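Local atomic coordinates of conserved membrane protein (Chlamydia abortus, PDB entry 6GZU), a protein that acts as a secreted effector that combines deubiquitinating and acetyltransferase activities and induces Golgi fragmentation. Residues Leu105-Pro109 against Phe156-Ile162; Ser133-Leu137 against Phe149-Leu153. All blocks are in the same frame, centred on the assembly; numbering follows the deposited sequence.

In this C-terminal part of the protein, which includes the Ulp1-family catalytic domain, the chain passes its N-terminal helices and then strand 100-107, whose last residues and the loop that follows supply Leu105-Pro109. Helix 114-124 comes next, then the hairpin of strands 134-141 and 146-150, closed by contact 2 (133-137 with 149-153). Afterwards 156-162 leads into helix 159-174 and returns to strand 100-107, so contact 1 closes the longer loop, which encloses contact 2. Strands 100-107 and 134-141 are sheet neighbours, with backbone bonds linking Leu105 to Thr136 and His107 to His134. Together the contacts tie the central sheet to the start of helix 159-174, beside His134 and Asp151, consistent with two members of a Cys-His-Asp triad.

Contact 1: residues Leu105-Pro109 against Phe156-Ile162; sequences LWHHP and FINNRLI
Ile157 lies over one face of the His107 imidazole, and this CH-pi contact is the centre of the interface. Its CG2 stands 3.8 Å from the ring centroid of His107, only 11° off the ring normal, while CG1 covers the CG and CD2 side of the same face. His107 reaches this position because its CG is anti to the backbone N (chi1 -170°), which extends the ring from the strand toward the other segment.

The rim of the same ring is held by two further apolar groups. Leu161 CD1 meets His107 CE1 at 3.7 Å, and Phe156 CE1 comes within 3.9 Å of His107 CD2. The two aromatic rings thus meet edge to edge and do not stack. Beyond them, Pro109 CG approaches Phe156 CZ at 3.8 Å, the pyrrolidine ring crossing the phenyl side chain at about a right angle.

Deeper in, aliphatic contacts continue the interface: Leu105 CD2 touches Ile157 CD1 at 3.9 Å, and the other Leu105 branch, CD1, faces Ile162 CD1 at 4.1 Å. Phe149 of strand 146-150 also packs against Ile157 and Ile162.

Polar linkage is indirect. One water lies 2.8 Å from His107 NE2 and accepts from Asn158 N at 3.0 Å. Asn158 itself is the N-cap of helix 159-174, its OD1 taking the Arg160 N-H on a lone pair.

With every direct contact apolar or CH-pi and the one polar link a water, the loop leading into the helix, with Leu161 and Ile162 of its first turn, rests on the end of strand 100-107 chiefly through apolar packing, while the water engages the buried imidazole nitrogen.

Contact 2: residues Ser133-Leu137 against Phe149-Leu153; sequences SHWTL and FFDSL
Asp151 OD1 is gripped by two donors, His134 NE2 at 2.7 Å and the backbone N of Leu153 at 2.8 Å, which arrive from opposite faces of the carboxylate. The bond from NE2 is nearly straight (164° at the hydrogen) and lies close to the imidazole plane, yet it meets OD1 from above the carboxylate plane; the two flat groups are turned 59° against each other. The Leu153 bond closes an Asx turn, and OD2 is taken up separately by Phe156 N, so both carboxylate oxygens are engaged and its rotation is restrained.

Apolar groups frame this pair. Leu153 CD1 lies 3.6 Å from His134 CE1, placed obliquely to the ring, and the Phe156 ring also meets the imidazole. Thr136 CG2 packs 3.7 Å from Asp151 CG. The Thr136 hydroxyl sits between the backbone N and carbonyl carbon (chi1 59°), where OG1 bonds to Leu105 O on the adjacent strand and comes within 3.6 Å of Phe149 CE1.

The backbone supplies the scaffold. Leu137 and Phe150 form an antiparallel hydrogen-bonded pair, with Leu137 N to Phe150 O at 2.9 Å and Phe150 N to Leu137 O at 2.8 Å. Further along, the segments are linked by a water that donates to Trp135 O and accepts from Ser152 N, while Ser152 OG is bonded to Gln198.

The His134 side chain also touches Cys204, so the three residues are consistent with the Cys-His-Asp triad of Ulp1-type cysteine proteases. The hairpin brings histidine and aspartate together; Leu153 N and Phe156 N hold the carboxylate, which in turn restrains the imidazole through NE2.

Contact 1: residues Leu105-Pro109 against Phe156-Ile162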
ATOM      1  N   LEU A 105      -1.536   0.482  -4.969  1.00 17.33           N
ATOM      2  CA  LEU A 105      -2.739   0.014  -5.630  1.00 17.42           C
ATOM      3  C   LEU A 105      -2.789   0.667  -7.012  1.00 19.34           C
ATOM      4  O   LEU A 105      -2.797   1.900  -7.100  1.00 22.17           O
ATOM      5  CB  LEU A 105      -3.987   0.317  -4.766  1.00 21.59           C
ATOM      6  CG  LEU A 105      -5.301  -0.379  -5.144  1.00 22.68           C
ATOM      7  CD1 LEU A 105      -6.320  -0.423  -4.046  1.00 21.49           C
ATOM      8  CD2 LEU A 105      -5.930   0.485  -6.259  1.00 22.78           C
ATOM      9  N   TRP A 106      -2.858  -0.169  -8.045  1.00 19.35           N
ATOM     10  CA  TRP A 106      -2.815   0.215  -9.459  1.00 20.98           C
ATOM     11  C   TRP A 106      -4.236   0.264 -10.001  1.00 21.01           C
ATOM     12  O   TRP A 106      -5.047  -0.598  -9.693  1.00 21.21           O
ATOM     13  CB  TRP A 106      -2.046  -0.851 -10.226  1.00 22.45           C
ATOM     14  CG  TRP A 106      -1.772  -0.496 -11.633  1.00 24.19           C
ATOM     15  CD1 TRP A 106      -0.644   0.111 -12.112  1.00 26.76           C
ATOM     16  CD2 TRP A 106      -2.609  -0.758 -12.786  1.00 25.18           C
ATOM     17  NE1 TRP A 106      -0.732   0.269 -13.485  1.00 27.62           N
ATOM     18  CE2 TRP A 106      -1.920  -0.258 -13.922  1.00 26.54           C
ATOM     19  CE3 TRP A 106      -3.869  -1.355 -12.969  1.00 26.05           C
ATOM     20  CZ2 TRP A 106      -2.447  -0.339 -15.206  1.00 28.12           C
ATOM     21  CZ3 TRP A 106      -4.403  -1.420 -14.265  1.00 26.20           C
ATOM     22  CH2 TRP A 106      -3.690  -0.927 -15.356  1.00 28.13           C
ATOM     23  N   HIS A 107      -4.552   1.294 -10.801  1.00 20.56           N
ATOM     24  CA  HIS A 107      -5.886   1.435 -11.386  1.00 19.65           C
ATOM     25  C   HIS A 107      -5.864   1.981 -12.788  1.00 20.21           C
ATOM     26  O   HIS A 107      -5.044   2.828 -13.104  1.00 21.48           O
ATOM     27  CB  HIS A 107      -6.756   2.364 -10.532  1.00 21.49           C
ATOM     28  CG  HIS A 107      -8.190   2.362 -10.940  1.00 21.63           C
ATOM     29  ND1 HIS A 107      -8.999   1.256 -10.770  1.00 22.89           N
ATOM     30  CD2 HIS A 107      -8.971   3.325 -11.505  1.00 22.21           C
ATOM     31  CE1 HIS A 107     -10.218   1.533 -11.221  1.00 22.88           C
ATOM     32  NE2 HIS A 107     -10.229   2.781 -11.664  1.00 22.19           N
ATOM     33  N   HIS A 108      -6.823   1.536 -13.585  1.00 20.59           N
ATOM     34  CA  HIS A 108      -7.094   2.140 -14.885  1.00 20.89           C
ATOM     35  C   HIS A 108      -8.602   2.150 -15.025  1.00 22.43           C
ATOM     36  O   HIS A 108      -9.261   1.137 -14.779  1.00 24.07           O
ATOM     37  CB  HIS A 108      -6.490   1.327 -16.016  1.00 22.21           C
ATOM     38  CG  HIS A 108      -6.501   2.060 -17.319  1.00 21.80           C
ATOM     39  ND1 HIS A 108      -7.640   2.210 -18.079  1.00 23.67           N
ATOM     40  CD2 HIS A 108      -5.514   2.708 -17.984  1.00 22.29           C
ATOM     41  CE1 HIS A 108      -7.352   2.907 -19.165  1.00 23.04           C
ATOM     42  NE2 HIS A 108      -6.065   3.218 -19.135  1.00 22.88           N
ATOM     43  N   PRO A 109      -9.173   3.292 -15.452  1.00 23.06           N
ATOM     44  CA  PRO A 109     -10.634   3.408 -15.525  1.00 24.46           C
ATOM     45  C   PRO A 109     -11.307   2.549 -16.599  1.00 24.55           C
ATOM     46  O   PRO A 109     -12.551   2.392 -16.532  1.00 26.53           O
ATOM     47  CB  PRO A 109     -10.872   4.903 -15.835  1.00 26.67           C
ATOM     48  CG  PRO A 109      -9.539   5.594 -15.502  1.00 25.71           C
ATOM     49  CD  PRO A 109      -8.477   4.565 -15.754  1.00 25.28           C
ATOM     50  N   PHE A 156      -9.688   9.781  -8.510  1.00 22.39           N
ATOM     51  CA  PHE A 156      -9.419   9.069  -9.744  1.00 23.00           C
ATOM     52  C   PHE A 156     -10.141   7.730  -9.849  1.00 23.29           C
ATOM     53  O   PHE A 156     -10.604   7.370 -10.936  1.00 26.76           O
ATOM     54  CB  PHE A 156      -7.929   8.843  -9.875  1.00 22.61           C
ATOM     55  CG  PHE A 156      -7.496   8.342 -11.235  1.00 23.06           C
ATOM     56  CD1 PHE A 156      -7.498   6.970 -11.512  1.00 24.62           C
ATOM     57  CD2 PHE A 156      -7.075   9.208 -12.232  1.00 22.49           C
ATOM     58  CE1 PHE A 156      -7.095   6.469 -12.731  1.00 24.47           C
ATOM     59  CE2 PHE A 156      -6.678   8.713 -13.446  1.00 22.47           C
ATOM     60  CZ  PHE A 156      -6.696   7.351 -13.727  1.00 23.10           C
ATOM     61  N   ILE A 157     -10.235   6.988  -8.742  1.00 22.29           N
ATOM     62  CA  ILE A 157     -10.928   5.728  -8.777  1.00 23.05           C
ATOM     63  C   ILE A 157     -12.406   5.915  -8.426  1.00 24.34           C
ATOM     64  O   ILE A 157     -12.748   6.511  -7.389  1.00 23.95           O
ATOM     65  CB  ILE A 157     -10.323   4.702  -7.788  1.00 21.23           C
ATOM     66  CG1 ILE A 157      -8.794   4.646  -7.936  1.00 21.49           C
ATOM     67  CG2 ILE A 157     -10.965   3.309  -8.002  1.00 22.14           C
ATOM     68  CD1 ILE A 157      -8.195   3.499  -7.086  1.00 21.61           C
ATOM     69  N   ASN A 158     -13.299   5.455  -9.297  1.00 22.81           N
ATOM     70  CA  ASN A 158     -14.716   5.618  -9.009  1.00 24.87           C
ATOM     71  C   ASN A 158     -15.065   5.056  -7.645  1.00 24.35           C
ATOM     72  O   ASN A 158     -14.582   3.976  -7.273  1.00 23.97           O
ATOM     73  CB  ASN A 158     -15.564   4.904 -10.041  1.00 26.78           C
ATOM     74  CG  ASN A 158     -16.985   5.397 -10.041  1.00 32.19           C
ATOM     75  OD1 ASN A 158     -17.778   5.118  -9.145  1.00 32.15           O
ATOM     76  ND2 ASN A 158     -17.301   6.185 -11.046  1.00 35.45           N
ATOM     77  N   ASN A 159     -15.894   5.777  -6.871  1.00 24.96           N
ATOM     78  CA  ASN A 159     -16.272   5.299  -5.540  1.00 26.59           C
ATOM     79  C   ASN A 159     -16.886   3.906  -5.585  1.00 25.61           C
ATOM     80  O   ASN A 159     -16.739   3.120  -4.623  1.00 25.83           O
ATOM     81  CB  ASN A 159     -17.314   6.208  -4.900  1.00 27.94           C
ATOM     82  CG  ASN A 159     -16.754   7.480  -4.363  1.00 31.45           C
ATOM     83  OD1 ASN A 159     -15.562   7.628  -4.220  1.00 33.02           O
ATOM     84  ND2 ASN A 159     -17.638   8.432  -4.053  1.00 36.45           N
ATOM     85  N   ARG A 160     -17.587   3.604  -6.671  1.00 27.27           N
ATOM     86  CA  ARG A 160     -18.217   2.291  -6.853  1.00 27.36           C
ATOM     87  C   ARG A 160     -17.234   1.134  -6.840  1.00 25.35           C
ATOM     88  O   ARG A 160     -17.624  -0.027  -6.534  1.00 27.67           O
ATOM     89  CB  ARG A 160     -19.073   2.269  -8.141  1.00 31.88           C
ATOM     90  CG  ARG A 160     -20.298   3.169  -8.077  1.00 34.87           C
ATOM     91  CD  ARG A 160     -21.089   3.221  -9.412  1.00 37.30           C
ATOM     92  N   LEU A 161     -15.962   1.426  -7.135  1.00 24.66           N
ATOM     93  CA  LEU A 161     -14.940   0.406  -7.162  1.00 25.17           C
ATOM     94  C   LEU A 161     -14.071   0.401  -5.923  1.00 24.20           C
ATOM     95  O   LEU A 161     -13.731  -0.683  -5.398  1.00 25.76           O
ATOM     96  CB  LEU A 161     -14.067   0.579  -8.402  1.00 25.86           C
ATOM     97  CG  LEU A 161     -14.756   0.327  -9.728  1.00 27.64           C
ATOM     98  CD1 LEU A 161     -13.725   0.417 -10.842  1.00 29.15           C
ATOM     99  CD2 LEU A 161     -15.492  -1.003  -9.775  1.00 31.28           C
ATOM    100  N   ILE A 162     -13.665   1.578  -5.451  1.00 20.31           N
ATOM    101  CA  ILE A 162     -12.744   1.638  -4.323  1.00 19.54           C
ATOM    102  C   ILE A 162     -13.470   1.535  -2.996  1.00 19.24           C
ATOM    103  O   ILE A 162     -12.984   0.851  -2.094  1.00 19.91           O
ATOM    104  CB  ILE A 162     -11.778   2.894  -4.350  1.00 19.80           C
ATOM    105  CG1 ILE A 162     -10.702   2.792  -3.258  1.00 20.07           C
ATOM    106  CG2 ILE A 162     -12.548   4.233  -4.235  1.00 21.15           C
ATOM    107  CD1 ILE A 162      -9.843   1.559  -3.359  1.00 21.58           C
TER
HETATM  108  O   HOH W   1     -12.593   4.290 -12.017  1.00 22.87           O

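Contact 2: residues Ser133-Leu137 against Phe149-Leu153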
ATOM      1  N   SER A 133      -0.724   3.991 -16.187  1.00 29.22           N
ATOM      2  CA  SER A 133      -0.915   3.626 -14.771  1.00 29.88           C
ATOM      3  C   SER A 133      -1.418   4.784 -13.941  1.00 28.96           C
ATOM      4  O   SER A 133      -0.930   5.900 -14.137  1.00 30.09           O
ATOM      5  CB  SER A 133       0.437   3.265 -14.134  1.00 30.95           C
ATOM      6  OG  SER A 133       0.983   2.147 -14.771  1.00 33.01           O
ATOM      7  N   HIS A 134      -2.314   4.520 -12.972  1.00 26.08           N
ATOM      8  CA  HIS A 134      -2.464   5.453 -11.859  1.00 24.27           C
ATOM      9  C   HIS A 134      -2.213   4.663 -10.595  1.00 22.80           C
ATOM     10  O   HIS A 134      -2.686   3.542 -10.469  1.00 25.68           O
ATOM     11  CB  HIS A 134      -3.849   6.134 -11.795  1.00 27.39           C
ATOM     12  CG  HIS A 134      -3.966   7.127 -10.674  1.00 26.79           C
ATOM     13  ND1 HIS A 134      -3.147   8.241 -10.589  1.00 26.49           N
ATOM     14  CD2 HIS A 134      -4.758   7.154  -9.567  1.00 26.22           C
ATOM     15  CE1 HIS A 134      -3.446   8.921  -9.490  1.00 26.48           C
ATOM     16  NE2 HIS A 134      -4.427   8.291  -8.857  1.00 24.97           N
ATOM     17  N   TRP A 135      -1.422   5.233  -9.691  1.00 21.08           N
ATOM     18  CA  TRP A 135      -1.068   4.602  -8.424  1.00 19.57           C
ATOM     19  C   TRP A 135      -1.694   5.320  -7.259  1.00 20.40           C
ATOM     20  O   TRP A 135      -1.684   6.561  -7.206  1.00 21.44           O
ATOM     21  CB  TRP A 135       0.452   4.625  -8.258  1.00 20.33           C
ATOM     22  CG  TRP A 135       1.181   3.750  -9.208  1.00 21.04           C
ATOM     23  CD1 TRP A 135       1.878   4.119 -10.327  1.00 22.16           C
ATOM     24  CD2 TRP A 135       1.355   2.359  -9.083  1.00 21.57           C
ATOM     25  NE1 TRP A 135       2.430   3.017 -10.937  1.00 23.86           N
ATOM     26  CE2 TRP A 135       2.150   1.919 -10.156  1.00 23.54           C
ATOM     27  CE3 TRP A 135       0.900   1.422  -8.152  1.00 22.95           C
ATOM     28  CZ2 TRP A 135       2.481   0.565 -10.332  1.00 24.27           C
ATOM     29  CZ3 TRP A 135       1.241   0.090  -8.319  1.00 25.17           C
ATOM     30  CH2 TRP A 135       2.020  -0.331  -9.392  1.00 25.33           C
ATOM     31  N   THR A 136      -2.248   4.535  -6.328  1.00 19.46           N
ATOM     32  CA  THR A 136      -2.756   5.028  -5.063  1.00 18.64           C
ATOM     33  C   THR A 136      -2.224   4.136  -3.962  1.00 17.94           C
ATOM     34  O   THR A 136      -1.470   3.190  -4.225  1.00 19.61           O
ATOM     35  CB  THR A 136      -4.284   5.013  -5.052  1.00 17.72           C
ATOM     36  OG1 THR A 136      -4.755   3.673  -5.262  1.00 19.68           O
ATOM     37  CG2 THR A 136      -4.862   5.899  -6.155  1.00 19.37           C
ATOM     38  N   LEU A 137      -2.578   4.428  -2.705  1.00 16.78           N
ATOM     39  CA  LEU A 137      -1.998   3.680  -1.571  1.00 16.72           C
ATOM     40  C   LEU A 137      -3.107   3.358  -0.578  1.00 16.53           C
ATOM     41  O   LEU A 137      -3.877   4.246  -0.201  1.00 16.95           O
ATOM     42  CB  LEU A 137      -0.938   4.550  -0.882  1.00 17.63           C
ATOM     43  CG  LEU A 137      -0.221   3.904   0.313  1.00 19.61           C
ATOM     44  CD1 LEU A 137       0.646   2.740  -0.187  1.00 21.37           C
ATOM     45  CD2 LEU A 137       0.612   4.943   1.086  1.00 23.07           C
ATOM     46  N   PHE A 149      -6.794   5.663   2.760  1.00 17.69           N
ATOM     47  CA  PHE A 149      -6.645   5.612   1.315  1.00 17.72           C
ATOM     48  C   PHE A 149      -6.090   6.941   0.811  1.00 17.41           C
ATOM     49  O   PHE A 149      -6.681   8.027   1.051  1.00 18.81           O
ATOM     50  CB  PHE A 149      -8.028   5.379   0.674  1.00 17.52           C
ATOM     51  CG  PHE A 149      -8.019   5.462  -0.823  1.00 17.47           C
ATOM     52  CD1 PHE A 149      -7.310   4.540  -1.577  1.00 17.53           C
ATOM     53  CD2 PHE A 149      -8.711   6.457  -1.469  1.00 19.01           C
ATOM     54  CE1 PHE A 149      -7.318   4.600  -2.963  1.00 18.30           C
ATOM     55  CE2 PHE A 149      -8.725   6.512  -2.841  1.00 18.05           C
ATOM     56  CZ  PHE A 149      -8.023   5.609  -3.582  1.00 18.26           C
ATOM     57  N   PHE A 150      -4.952   6.862   0.126  1.00 17.06           N
ATOM     58  CA  PHE A 150      -4.323   8.044  -0.463  1.00 16.56           C
ATOM     59  C   PHE A 150      -4.326   8.006  -1.969  1.00 17.87           C
ATOM     60  O   PHE A 150      -3.830   7.070  -2.568  1.00 18.61           O
ATOM     61  CB  PHE A 150      -2.866   8.159   0.036  1.00 17.62           C
ATOM     62  CG  PHE A 150      -2.105   9.294  -0.584  1.00 18.69           C
ATOM     63  CD1 PHE A 150      -1.482   9.129  -1.822  1.00 18.91           C
ATOM     64  CD2 PHE A 150      -2.024  10.539   0.043  1.00 18.44           C
ATOM     65  CE1 PHE A 150      -0.809  10.192  -2.414  1.00 18.91           C
ATOM     66  CE2 PHE A 150      -1.334  11.604  -0.568  1.00 20.26           C
ATOM     67  CZ  PHE A 150      -0.723  11.410  -1.768  1.00 20.12           C
ATOM     68  N   ASP A 151      -4.922   9.033  -2.581  1.00 18.76           N
ATOM     69  CA  ASP A 151      -4.935   9.238  -4.024  1.00 19.61           C
ATOM     70  C   ASP A 151      -4.581  10.688  -4.239  1.00 17.99           C
ATOM     71  O   ASP A 151      -5.358  11.587  -3.852  1.00 19.08           O
ATOM     72  CB  ASP A 151      -6.335   8.960  -4.549  1.00 20.34           C
ATOM     73  CG  ASP A 151      -6.475   9.248  -6.027  1.00 21.07           C
ATOM     74  OD1 ASP A 151      -5.461   9.552  -6.692  1.00 22.65           O
ATOM     75  OD2 ASP A 151      -7.596   9.182  -6.515  1.00 23.29           O
ATOM     76  N   SER A 152      -3.416  10.943  -4.845  1.00 20.02           N
ATOM     77  CA  SER A 152      -2.987  12.309  -5.110  1.00 21.53           C
ATOM     78  C   SER A 152      -3.908  13.033  -6.074  1.00 21.94           C
ATOM     79  O   SER A 152      -3.862  14.272  -6.140  1.00 23.81           O
ATOM     80  CB  SER A 152      -1.537  12.365  -5.636  1.00 23.18           C
ATOM     81  OG  SER A 152      -1.286  11.394  -6.661  1.00 24.32           O
ATOM     82  N   LEU A 153      -4.760  12.301  -6.805  1.00 20.29           N
ATOM     83  CA  LEU A 153      -5.747  12.944  -7.670  1.00 21.19           C
ATOM     84  C   LEU A 153      -7.153  12.961  -7.033  1.00 20.81           C
ATOM     85  O   LEU A 153      -8.136  13.311  -7.728  1.00 22.65           O
ATOM     86  CB  LEU A 153      -5.765  12.246  -9.021  1.00 21.80           C
ATOM     87  CG  LEU A 153      -4.555  12.582  -9.901  1.00 23.21           C
ATOM     88  CD1 LEU A 153      -4.575  11.832 -11.223  1.00 23.16           C
ATOM     89  CD2 LEU A 153      -4.456  14.100 -10.189  1.00 25.56           C
TER
HETATM   90  O   HOH W   2      -1.541   8.708  -5.506  1.00 19.81           O